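Local coordinates for protein N-acyl-D-glutamate deacylase (Bordetella bronchiseptica, PDB 3GIP) that hydrolyses N-acyl-D-glutamate, cutting the amide bond to release D-glutamate, and belongs to the zinc-containing amidohydrolase superfamily, at residues D78-T83 / R376-F381; F414-R417 / G423-A426; V450-V455 / E461-P466. All blocks are in the same frame, centred on the assembly; numbering follows the deposited sequence.

The three contacts follow one another along the chain, each closing before the next opens. Interaction 1 joins two parts far apart in sequence, helix 80-83 and the start of helix 376-391, the Leu377 side chain lying about 14 Å from the bound zinc ion. Interactions 2 and 3 are local: a looped segment between helix 406-412 and strand 428-431, then the hairpin of strands 452-457 and 460-463. Interactions 1 and 3 touch, their centres about 12 Å apart, through Arg80 NH1, which probably donates to Pro464 O, and through Thr83 packed against Val455. The centre of interaction 2 lies about 20 Å from that of interaction 3 and about 22 Å from that of interaction 1. Helix 80-83 thus connects the hairpin to helix 376-391.

Interaction 1 (D78-T83 / R376-F381); sequences DLRWKT and RLWGSF. With FMT (formic acid), chain D.
The indole of Trp378 lies across the root of the Trp81 side chain. Trp81 CB comes to 3.4 Å from Trp378 CE2, over the middle of the fused rings, while Trp81 CA stands 3.5 Å from the centroid of the six-membered ring and only 4° off its normal, a CH-pi contact. At the rim of the same indole Arg80 CG meets Trp378 CH2 at 3.8 Å. The two indoles meet obliquely, their five-membered rings inclined at 58°. Trp81 CG sits between its own backbone N and carbonyl carbon (chi1 56°), a turn that carries the indole off Trp378 and brings its CD1 to 3.5 Å from Leu377 CD1; its NE1 donates to Asp69. One water accepts from Lys82 NZ at 3.0 Å and donates to Leu377 O at 2.9 Å, and Lys82 also forms salt bridges with Asp64 and Asp69. At the start of helix 376-391, the guanidinium edge of Arg376 meets a formate probably taken up from the crystallisation liquor, NH1 giving O1 a bond of 2.8 Å and NH2 a weaker one; Tyr282, Lys250 and Ser288 complete this anion site. The segments therefore join by apolar and CH-pi packing and a water bridge, without a direct hydrogen bond, and the basic groups round the formate are consistent with a place for a substrate carboxylate.

Interaction 2 (F414-R417 / G423-A426); sequences FAER and GAWA
Glu416 O takes the backbone N-H of Trp425 in a bond of 2.8 Å and 160°, the one hydrogen bond between the two segments. Its residue is the third of a type II beta turn running from Phe414 to Arg417, where the left-handed backbone of Glu416 presents the carbonyl to the returning loop. The same oxygen is crowded by carbon: Ala424 CB lies 3.4 Å from Glu416 O, and Trp425 CD1 brings the ring edge to 3.4 Å from Glu416 O.

Beside this bond the guanidinium of Arg417 lies flat on the indole of Trp425, its plane turned only 8° from that of the ring. It is a cation-pi stack set over the five-membered ring, with Arg417 CZ 3.8 Å from that ring's centroid, and NH2 lies above the ring, offset toward the rim. The arginine chain is extended from CG to NE and Arg417 CG packs at 3.9 Å from Trp425 CD1, so the aliphatic part shares in the overlap. Arg417 NH1 also forms a salt bridge with Asp427, a second partner that would fix the turn of the guanidinium plane. Trp425 has a further cation-pi partner in Arg35, and Gly423 and Ala424 bond through their backbones to Ile36, joining this loop to strand 35-40 of the four-stranded sheet near the N-terminus.

Glu416 folds at chi2 (-59°), bringing its carboxylate back over the other segment, where OE2 touches Ala424 CA at 3.2 Å and Ala424 CB at 3.6 Å. At the opposite end of the contact, Arg417 NH1 rests 3.2 Å from Trp425 CB.

Interaction 3 (V450-V455 / E461-P466); sequences VGIAGV and EVFPQP
Phe463 CB lies against Val455, 3.8 Å from Val455 CB and close to its CG2 methyl as well. With CG anti to the backbone N (chi1 -177°), the ring extends along the neighbouring strand toward Ile452. Its CD2 packs 3.9 Å from Ile452 CG2, with Gly454 CA near the same edge. Further out, CE2 reaches the Ile452 carbonyl, 3.3 Å from Ile452 O, which lies near the ring plane, so an aromatic C-H faces the oxygen. At the tip, CZ still borders Ile452 O, now at 4.0 Å. The Ile452 and Phe463 side chains cross at about a right angle.

The two segments form part of a beta hairpin, with strands 452-455 and 461-463 at 147° to each other and Val455 opposite Phe463 in an antiparallel hydrogen-bonded pair. Val455 N donates to Phe463 O at 2.9 Å. Val455 O accepts Val462 N at 3.0 Å, and a weak bond from Phe463 N reaches the same oxygen. Val462 and Phe463 thus both face Val455, a classic beta bulge. A second classic bulge sets Ala453 and Gly454 against Val430 in strand 428-431, on the other side of strand 452-457.

Val462 turns CG2 to 3.6 Å from Val455 CG1, and its side chain also meets Met137 and Pro472. After Phe463 the chain leaves the strand through a cis peptide bond into Pro464, whose CD rests 3.5 Å from Ala453 O. Gln465, the next residue, gives its backbone N-H to OE2 of Glu461, back in the strand.

Interaction 1 (D78-T83 / R376-F381)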
loop_
_atom_site.group_PDB
_atom_site.type_symbol
_atom_site.label_atom_id
_atom_site.label_comp_id
_atom_site.label_asym_id
_atom_site.label_seq_id
_atom_site.Cartn_x
_atom_site.Cartn_y
_atom_site.Cartn_z
ATOM N N ASP A 78 -8.307 -14.895 3.497
ATOM C CA ASP A 78 -7.048 -15.383 4.066
ATOM C C ASP A 78 -5.939 -14.333 4.135
ATOM O O ASP A 78 -5.137 -14.338 5.072
ATOM C CB ASP A 78 -6.534 -16.603 3.294
ATOM C CG ASP A 78 -6.282 -16.304 1.834
ATOM O OD1 ASP A 78 -7.242 -16.368 1.037
ATOM O OD2 ASP A 78 -5.124 -15.993 1.484
ATOM N N LEU A 79 -5.894 -13.442 3.150
ATOM C CA LEU A 79 -4.868 -12.399 3.112
ATOM C C LEU A 79 -3.466 -12.973 3.330
ATOM O O LEU A 79 -2.588 -12.293 3.860
ATOM C CB LEU A 79 -5.159 -11.336 4.179
ATOM C CG LEU A 79 -6.094 -10.180 3.807
ATOM C CD1 LEU A 79 -5.359 -9.241 2.865
ATOM C CD2 LEU A 79 -7.371 -10.687 3.166
ATOM N N ARG A 80 -3.255 -14.215 2.904
ATOM C CA ARG A 80 -1.966 -14.878 3.090
ATOM C C ARG A 80 -0.810 -14.157 2.398
ATOM O O ARG A 80 0.339 -14.262 2.835
ATOM C CB ARG A 80 -2.052 -16.327 2.601
ATOM C CG ARG A 80 -0.828 -17.186 2.907
ATOM C CD ARG A 80 -0.703 -17.495 4.392
ATOM N NE ARG A 80 0.253 -18.574 4.632
ATOM C CZ ARG A 80 0.385 -19.219 5.786
ATOM N NH1 ARG A 80 -0.375 -18.896 6.821
ATOM N NH2 ARG A 80 1.268 -20.206 5.900
ATOM N N TRP A 81 -1.107 -13.430 1.324
ATOM C CA TRP A 81 -0.064 -12.698 0.615
ATOM C C TRP A 81 0.503 -11.588 1.493
ATOM O O TRP A 81 1.611 -11.110 1.256
ATOM C CB TRP A 81 -0.596 -12.126 -0.709
ATOM C CG TRP A 81 -1.806 -11.230 -0.607
ATOM C CD1 TRP A 81 -1.820 -9.864 -0.593
ATOM C CD2 TRP A 81 -3.176 -11.646 -0.541
ATOM N NE1 TRP A 81 -3.116 -9.402 -0.527
ATOM C CE2 TRP A 81 -3.966 -10.477 -0.492
ATOM C CE3 TRP A 81 -3.810 -12.895 -0.518
ATOM C CZ2 TRP A 81 -5.363 -10.519 -0.420
ATOM C CZ3 TRP A 81 -5.204 -12.936 -0.446
ATOM C CH2 TRP A 81 -5.958 -11.754 -0.399
ATOM N N LYS A 82 -0.256 -11.192 2.514
ATOM C CA LYS A 82 0.181 -10.151 3.444
ATOM C C LYS A 82 0.893 -10.767 4.644
ATOM O O LYS A 82 2.030 -10.419 4.956
ATOM C CB LYS A 82 -1.011 -9.347 3.976
ATOM C CG LYS A 82 -1.837 -8.616 2.937
ATOM C CD LYS A 82 -1.065 -7.510 2.244
ATOM C CE LYS A 82 -2.039 -6.603 1.510
ATOM N NZ LYS A 82 -1.390 -5.630 0.595
ATOM N N THR A 83 0.214 -11.686 5.321
ATOM C CA THR A 83 0.783 -12.304 6.507
ATOM C C THR A 83 2.094 -13.043 6.266
ATOM O O THR A 83 2.996 -13.000 7.107
ATOM C CB THR A 83 -0.222 -13.276 7.162
ATOM O OG1 THR A 83 -0.465 -14.377 6.283
ATOM C CG2 THR A 83 -1.540 -12.566 7.448
ATOM N N ARG A 376 5.349 -8.253 -6.446
ATOM C CA ARG A 376 5.328 -7.340 -5.305
ATOM C C ARG A 376 4.168 -7.697 -4.373
ATOM O O ARG A 376 4.190 -7.388 -3.183
ATOM C CB ARG A 376 5.194 -5.896 -5.795
ATOM C CG ARG A 376 3.870 -5.592 -6.467
ATOM C CD ARG A 376 3.938 -4.288 -7.239
ATOM N NE ARG A 376 2.626 -3.904 -7.748
ATOM C CZ ARG A 376 2.421 -2.939 -8.637
ATOM N NH1 ARG A 376 3.445 -2.254 -9.133
ATOM N NH2 ARG A 376 1.184 -2.646 -9.020
ATOM N N LEU A 377 3.158 -8.354 -4.929
ATOM C CA LEU A 377 1.988 -8.775 -4.164
ATOM C C LEU A 377 2.385 -9.671 -2.993
ATOM O O LEU A 377 1.837 -9.553 -1.894
ATOM C CB LEU A 377 1.027 -9.539 -5.082
ATOM C CG LEU A 377 -0.205 -10.191 -4.452
ATOM C CD1 LEU A 377 -1.164 -9.117 -3.952
ATOM C CD2 LEU A 377 -0.889 -11.074 -5.495
ATOM N N TRP A 378 3.345 -10.559 -3.238
ATOM C CA TRP A 378 3.803 -11.506 -2.225
ATOM C C TRP A 378 5.195 -11.280 -1.648
ATOM O O TRP A 378 5.526 -11.855 -0.614
ATOM C CB TRP A 378 3.778 -12.933 -2.783
ATOM C CG TRP A 378 2.424 -13.555 -2.875
ATOM C CD1 TRP A 378 1.474 -13.326 -3.827
ATOM C CD2 TRP A 378 1.868 -14.520 -1.974
ATOM N NE1 TRP A 378 0.359 -14.091 -3.576
ATOM C CE2 TRP A 378 0.574 -14.832 -2.444
ATOM C CE3 TRP A 378 2.339 -15.150 -0.814
ATOM C CZ2 TRP A 378 -0.259 -15.749 -1.792
ATOM C CZ3 TRP A 378 1.512 -16.064 -0.166
ATOM C CH2 TRP A 378 0.226 -16.353 -0.660
ATOM N N GLY A 379 6.016 -10.454 -2.285
ATOM C CA GLY A 379 7.363 -10.305 -1.759
ATOM C C GLY A 379 7.951 -8.945 -1.465
ATOM O O GLY A 379 9.143 -8.856 -1.182
ATOM N N SER A 380 7.144 -7.893 -1.493
ATOM C CA SER A 380 7.660 -6.551 -1.247
ATOM C C SER A 380 8.449 -6.335 0.044
ATOM O O SER A 380 9.608 -5.915 0.005
ATOM C CB SER A 380 6.519 -5.528 -1.300
ATOM O OG SER A 380 6.011 -5.397 -2.617
ATOM N N PHE A 381 7.841 -6.616 1.191
ATOM C CA PHE A 381 8.532 -6.371 2.454
ATOM C C PHE A 381 9.758 -7.234 2.706
ATOM O O PHE A 381 10.781 -6.747 3.193
ATOM C CB PHE A 381 7.530 -6.465 3.611
ATOM C CG PHE A 381 6.646 -5.256 3.721
ATOM C CD1 PHE A 381 6.920 -4.260 4.652
ATOM C CD2 PHE A 381 5.590 -5.072 2.833
ATOM C CE1 PHE A 381 6.158 -3.092 4.695
ATOM C CE2 PHE A 381 4.822 -3.912 2.863
ATOM C CZ PHE A 381 5.107 -2.918 3.797
HETATM C C FMT D . 2.354 1.165 -10.228
HETATM O O1 FMT D . 2.300 -0.029 -10.384
HETATM O O2 FMT D . 3.428 1.711 -9.650
HETATM O O HOH W 1 0.315 -7.126 -1.301
#

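Interaction 2 (F414-R417 / G423-A426)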
loop_
_atom_site.group_PDB
_atom_site.type_symbol
_atom_site.label_atom_id
_atom_site.label_comp_id
_atom_site.label_asym_id
_atom_site.label_seq_id
_atom_site.Cartn_x
_atom_site.Cartn_y
_atom_site.Cartn_z
ATOM N N PHE A 414 -1.569 6.272 13.339
ATOM C CA PHE A 414 -1.959 5.072 14.065
ATOM C C PHE A 414 -1.416 5.082 15.481
ATOM O O PHE A 414 -0.230 4.831 15.709
ATOM C CB PHE A 414 -1.468 3.811 13.353
ATOM C CG PHE A 414 -1.994 3.657 11.961
ATOM C CD1 PHE A 414 -3.298 4.028 11.647
ATOM C CD2 PHE A 414 -1.194 3.118 10.962
ATOM C CE1 PHE A 414 -3.794 3.864 10.363
ATOM C CE2 PHE A 414 -1.684 2.950 9.671
ATOM C CZ PHE A 414 -2.988 3.326 9.372
ATOM N N ALA A 415 -2.290 5.373 16.435
ATOM C CA ALA A 415 -1.890 5.401 17.830
ATOM C C ALA A 415 -1.753 3.977 18.349
ATOM O O ALA A 415 -2.538 3.094 17.997
ATOM C CB ALA A 415 -2.917 6.165 18.657
ATOM N N GLU A 416 -0.736 3.765 19.174
ATOM C CA GLU A 416 -0.474 2.468 19.781
ATOM C C GLU A 416 -0.164 1.345 18.794
ATOM O O GLU A 416 -0.449 0.179 19.061
ATOM C CB GLU A 416 -1.649 2.072 20.678
ATOM C CG GLU A 416 -1.923 3.085 21.778
ATOM C CD GLU A 416 -0.727 3.292 22.690
ATOM O OE1 GLU A 416 -0.704 4.306 23.420
ATOM O OE2 GLU A 416 0.188 2.441 22.683
ATOM N N ARG A 417 0.422 1.704 17.656
ATOM C CA ARG A 417 0.813 0.725 16.646
ATOM C C ARG A 417 2.118 1.146 15.995
ATOM O O ARG A 417 2.496 2.317 16.040
ATOM C CB ARG A 417 -0.257 0.579 15.559
ATOM C CG ARG A 417 -1.492 -0.157 16.012
ATOM C CD ARG A 417 -2.450 -0.418 14.865
ATOM N NE ARG A 417 -3.769 -0.750 15.388
ATOM C CZ ARG A 417 -4.097 -1.923 15.916
ATOM N NH1 ARG A 417 -3.205 -2.902 15.979
ATOM N NH2 ARG A 417 -5.314 -2.102 16.414
ATOM N N GLY A 423 1.866 -1.393 26.271
ATOM C CA GLY A 423 0.633 -0.663 26.033
ATOM C C GLY A 423 0.169 -0.614 24.589
ATOM O O GLY A 423 -1.020 -0.445 24.317
ATOM N N ALA A 424 1.102 -0.755 23.656
ATOM C CA ALA A 424 0.750 -0.720 22.243
ATOM C C ALA A 424 0.123 -2.044 21.826
ATOM O O ALA A 424 0.297 -3.058 22.499
ATOM C CB ALA A 424 1.992 -0.440 21.406
ATOM N N TRP A 425 -0.619 -2.029 20.724
ATOM C CA TRP A 425 -1.244 -3.243 20.224
ATOM C C TRP A 425 -0.170 -4.256 19.848
ATOM O O TRP A 425 0.882 -3.896 19.310
ATOM C CB TRP A 425 -2.120 -2.934 19.013
ATOM C CG TRP A 425 -3.380 -2.223 19.370
ATOM C CD1 TRP A 425 -3.663 -0.901 19.179
ATOM C CD2 TRP A 425 -4.532 -2.796 19.996
ATOM N NE1 TRP A 425 -4.925 -0.614 19.648
ATOM C CE2 TRP A 425 -5.480 -1.760 20.155
ATOM C CE3 TRP A 425 -4.856 -4.086 20.441
ATOM C CZ2 TRP A 425 -6.733 -1.973 20.739
ATOM C CZ3 TRP A 425 -6.105 -4.298 21.024
ATOM C CH2 TRP A 425 -7.026 -3.244 21.166
ATOM N N ALA A 426 -0.443 -5.526 20.121
ATOM C CA ALA A 426 0.520 -6.579 19.844
ATOM C C ALA A 426 0.579 -7.080 18.402
ATOM O O ALA A 426 0.328 -8.261 18.137
ATOM C CB ALA A 426 0.292 -7.754 20.794
#

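Interaction 3 (V450-V455 / E461-P466)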
loop_
_atom_site.group_PDB
_atom_site.type_symbol
_atom_site.label_atom_id
_atom_site.label_comp_id
_atom_site.label_asym_id
_atom_site.label_seq_id
_atom_site.Cartn_x
_atom_site.Cartn_y
_atom_site.Cartn_z
ATOM N N VAL A 450 10.453 -16.536 2.716
ATOM C CA VAL A 450 11.111 -17.436 3.652
ATOM C C VAL A 450 11.684 -16.546 4.750
ATOM O O VAL A 450 11.877 -15.346 4.544
ATOM C CB VAL A 450 12.259 -18.237 2.990
ATOM C CG1 VAL A 450 11.694 -19.181 1.940
ATOM C CG2 VAL A 450 13.275 -17.289 2.370
ATOM N N GLY A 451 11.927 -17.114 5.924
ATOM C CA GLY A 451 12.498 -16.320 6.996
ATOM C C GLY A 451 11.508 -15.687 7.954
ATOM O O GLY A 451 11.918 -15.094 8.951
ATOM N N ILE A 452 10.218 -15.776 7.649
ATOM C CA ILE A 452 9.199 -15.232 8.541
ATOM C C ILE A 452 8.787 -16.395 9.440
ATOM O O ILE A 452 8.223 -17.381 8.969
ATOM C CB ILE A 452 7.970 -14.722 7.760
ATOM C CG1 ILE A 452 8.379 -13.570 6.839
ATOM C CG2 ILE A 452 6.889 -14.254 8.734
ATOM C CD1 ILE A 452 8.928 -12.351 7.570
ATOM N N ALA A 453 9.087 -16.281 10.730
ATOM C CA ALA A 453 8.775 -17.338 11.685
ATOM C C ALA A 453 7.368 -17.268 12.265
ATOM O O ALA A 453 6.735 -18.299 12.490
ATOM C CB ALA A 453 9.800 -17.331 12.816
ATOM N N GLY A 454 6.876 -16.061 12.511
ATOM C CA GLY A 454 5.546 -15.933 13.073
ATOM C C GLY A 454 5.018 -14.520 13.013
ATOM O O GLY A 454 5.785 -13.561 12.956
ATOM N N VAL A 455 3.696 -14.391 13.024
ATOM C CA VAL A 455 3.064 -13.082 12.974
ATOM C C VAL A 455 1.859 -13.026 13.897
ATOM O O VAL A 455 1.011 -13.921 13.884
ATOM C CB VAL A 455 2.582 -12.737 11.549
ATOM C CG1 VAL A 455 1.942 -11.353 11.541
ATOM C CG2 VAL A 455 3.748 -12.782 10.574
ATOM N N GLU A 461 -2.158 -15.129 16.799
ATOM C CA GLU A 461 -1.372 -15.671 15.698
ATOM C C GLU A 461 -2.164 -15.748 14.398
ATOM O O GLU A 461 -3.298 -16.233 14.379
ATOM C CB GLU A 461 -0.864 -17.076 16.035
ATOM C CG GLU A 461 -0.101 -17.730 14.879
ATOM C CD GLU A 461 0.277 -19.178 15.142
ATOM O OE1 GLU A 461 0.089 -19.655 16.283
ATOM O OE2 GLU A 461 0.773 -19.839 14.204
ATOM N N VAL A 462 -1.571 -15.257 13.312
ATOM C CA VAL A 462 -2.207 -15.330 12.001
ATOM C C VAL A 462 -1.276 -16.082 11.057
ATOM O O VAL A 462 -1.691 -16.546 9.998
ATOM C CB VAL A 462 -2.518 -13.939 11.406
ATOM C CG1 VAL A 462 -3.576 -13.241 12.250
ATOM C CG2 VAL A 462 -1.249 -13.098 11.325
ATOM N N PHE A 463 -0.013 -16.195 11.459
ATOM C CA PHE A 463 0.995 -16.907 10.679
ATOM C C PHE A 463 1.968 -17.555 11.661
ATOM O O PHE A 463 2.363 -16.931 12.648
ATOM C CB PHE A 463 1.759 -15.938 9.774
ATOM C CG PHE A 463 2.761 -16.610 8.881
ATOM C CD1 PHE A 463 2.406 -17.019 7.600
ATOM C CD2 PHE A 463 4.049 -16.868 9.335
ATOM C CE1 PHE A 463 3.324 -17.679 6.783
ATOM C CE2 PHE A 463 4.975 -17.528 8.527
ATOM C CZ PHE A 463 4.610 -17.934 7.249
ATOM N N PRO A 464 2.397 -18.800 11.392
ATOM C CA PRO A 464 2.067 -19.650 10.242
ATOM C C PRO A 464 0.662 -20.247 10.240
ATOM O O PRO A 464 0.140 -20.608 9.186
ATOM C CB PRO A 464 3.147 -20.727 10.297
ATOM C CG PRO A 464 3.355 -20.895 11.763
ATOM C CD PRO A 464 3.394 -19.461 12.256
ATOM N N GLN A 465 0.053 -20.352 11.415
ATOM C CA GLN A 465 -1.286 -20.917 11.515
ATOM C C GLN A 465 -2.352 -19.849 11.732
ATOM O O GLN A 465 -2.433 -19.249 12.803
ATOM C CB GLN A 465 -1.345 -21.931 12.661
ATOM C CG GLN A 465 -2.726 -22.524 12.874
ATOM C CD GLN A 465 -3.247 -23.241 11.643
ATOM O OE1 GLN A 465 -4.391 -23.043 11.234
ATOM N NE2 GLN A 465 -2.408 -24.083 11.049
ATOM N N PRO A 466 -3.184 -19.594 10.711
ATOM C CA PRO A 466 -4.231 -18.583 10.862
ATOM C C PRO A 466 -5.342 -19.082 11.782
ATOM O O PRO A 466 -5.503 -20.287 11.975
ATOM C CB PRO A 466 -4.707 -18.359 9.428
ATOM C CG PRO A 466 -4.475 -19.687 8.783
ATOM C CD PRO A 466 -3.125 -20.092 9.325
#